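Local atomic coordinates of fructuronate-tagaturonate epimerase UxaE from Cohnella laeviribosi in complex with 1 glycerol (Cohnella laeviribosi, PDB entry 6IL9), a protein that catalyses the epimerisation that interconverts fructuronate and tagaturonate, probably with the help of a zinc ion bound in its TIM barrel. Residues E308-K311 / Y315-D318. Residues are numbered along the deposited sequence; the frame is centred on the assembly and turned at random.
Sequences EFQK and YIGD
With its CG anti to the backbone N (chi1 -180°), Y315 lays its ring beside that of F309, whose own CG stands anti to the carbonyl carbon. F309 CE1 then comes in at the edge of the tyrosine ring, 3.6 Å from Y315 CD1; the two rings lie oblique to each other, their planes inclined at 68°. Y315 OH hydrogen-bonds the backbone O of I306, and the ring of F322 meets the tyrosine ring as well. The backbones of E308 and I316 form a single antiparallel bridge as a hydrogen-bonded pair: E308 N reaches I316 O at 2.9 Å, and I316 N donates to E308 O at 3.1 Å. The two bonds join one residue pair across a loop, between segments four residues apart at their closest ends. This loop belongs to the link that follows barrel strand 300-302 and leads to helix 319-336, one of the beta-alpha connections of the TIM barrel, and it brings the F309 side chain to about 9 Å from the bound zinc ion. The I316 side chain packs against E308 and Q310. Its CB lies 4.0 Å from E308 CB, while its CD1 reaches the amide of Q310, 3.6 Å from NE2. That same NE2 donates to E308 OE1 at 2.9 Å; the carboxylate oxygen sits nearly in the amide plane but is approached from above its own plane. With T408 OG1 bonded to NE2 and Q436 NE2 to Q310 OE1, both polar atoms of this buried amide are engaged. An alanine here would remove the amide and would probably leave E308 OE1 without this donor and I316 CD1 without its neighbour.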
loop_
_atom_site.group_PDB
_atom_site.type_symbol
_atom_site.label_atom_id
_atom_site.label_comp_id
_atom_site.label_asym_id
_atom_site.label_seq_id
_atom_site.Cartn_x
_atom_site.Cartn_y
_atom_site.Cartn_z
ATOM N N GLU A 308 -7.503 15.188 -9.392
ATOM C CA GLU A 308 -8.012 13.995 -8.724
ATOM C C GLU A 308 -7.146 12.776 -9.007
ATOM O O GLU A 308 -6.700 12.561 -10.137
ATOM C CB GLU A 308 -9.444 13.673 -9.151
ATOM C CG GLU A 308 -10.429 14.785 -8.895
ATOM C CD GLU A 308 -11.826 14.367 -9.309
ATOM O OE1 GLU A 308 -12.295 13.324 -8.813
ATOM O OE2 GLU A 308 -12.435 15.072 -10.136
ATOM N N PHE A 309 -6.950 11.971 -7.966
ATOM C CA PHE A 309 -6.248 10.686 -8.007
ATOM C C PHE A 309 -7.260 9.618 -7.625
ATOM O O PHE A 309 -7.304 9.193 -6.465
ATOM C CB PHE A 309 -5.047 10.666 -7.025
ATOM C CG PHE A 309 -3.792 11.315 -7.546
ATOM C CD1 PHE A 309 -3.730 12.689 -7.773
ATOM C CD2 PHE A 309 -2.660 10.548 -7.761
ATOM C CE1 PHE A 309 -2.550 13.269 -8.242
ATOM C CE2 PHE A 309 -1.479 11.115 -8.237
ATOM C CZ PHE A 309 -1.433 12.486 -8.477
ATOM N N GLN A 310 -8.066 9.173 -8.592
ATOM C CA GLN A 310 -9.054 8.132 -8.345
ATOM C C GLN A 310 -8.442 6.753 -8.569
ATOM O O GLN A 310 -7.472 6.591 -9.320
ATOM C CB GLN A 310 -10.264 8.294 -9.261
ATOM C CG GLN A 310 -11.085 9.542 -8.963
ATOM C CD GLN A 310 -12.360 9.570 -9.754
ATOM O OE1 GLN A 310 -12.874 8.527 -10.149
ATOM N NE2 GLN A 310 -12.893 10.766 -9.983
ATOM N N LYS A 311 -9.040 5.754 -7.921
ATOM C CA LYS A 311 -8.587 4.378 -8.093
ATOM C C LYS A 311 -8.738 3.920 -9.541
ATOM O O LYS A 311 -9.776 4.140 -10.172
ATOM C CB LYS A 311 -9.389 3.432 -7.196
ATOM C CG LYS A 311 -9.293 3.719 -5.714
ATOM C CD LYS A 311 -7.847 3.760 -5.254
ATOM C CE LYS A 311 -7.781 3.784 -3.720
ATOM N NZ LYS A 311 -6.490 4.301 -3.217
ATOM N N TYR A 315 -4.401 10.273 -13.952
ATOM C CA TYR A 315 -4.711 11.579 -13.370
ATOM C C TYR A 315 -5.888 12.274 -14.056
ATOM O O TYR A 315 -6.051 12.200 -15.276
ATOM C CB TYR A 315 -3.463 12.461 -13.476
ATOM C CG TYR A 315 -3.613 13.858 -12.915
ATOM C CD1 TYR A 315 -3.713 14.073 -11.541
ATOM C CD2 TYR A 315 -3.605 14.969 -13.757
ATOM C CE1 TYR A 315 -3.828 15.348 -11.023
ATOM C CE2 TYR A 315 -3.716 16.247 -13.250
ATOM C CZ TYR A 315 -3.828 16.435 -11.873
ATOM O OH TYR A 315 -3.937 17.714 -11.346
ATOM N N ILE A 316 -6.707 12.965 -13.258
ATOM C CA ILE A 316 -7.754 13.861 -13.755
ATOM C C ILE A 316 -7.349 15.287 -13.414
ATOM O O ILE A 316 -7.140 15.613 -12.240
ATOM C CB ILE A 316 -9.132 13.547 -13.143
ATOM C CG1 ILE A 316 -9.650 12.181 -13.592
ATOM C CG2 ILE A 316 -10.148 14.602 -13.563
ATOM C CD1 ILE A 316 -10.827 11.683 -12.768
ATOM N N GLY A 317 -7.269 16.149 -14.427
ATOM C CA GLY A 317 -7.003 17.546 -14.163
ATOM C C GLY A 317 -6.038 18.118 -15.179
ATOM O O GLY A 317 -5.859 17.578 -16.266
ATOM N N ASP A 318 -5.438 19.247 -14.806
ATOM C CA ASP A 318 -4.539 20.007 -15.667
ATOM C C ASP A 318 -3.122 19.691 -15.211
ATOM O O ASP A 318 -2.697 20.142 -14.140
ATOM C CB ASP A 318 -4.857 21.503 -15.565
ATOM C CG ASP A 318 -3.932 22.377 -16.405
ATOM O OD1 ASP A 318 -2.920 21.882 -16.942
ATOM O OD2 ASP A 318 -4.230 23.586 -16.521
#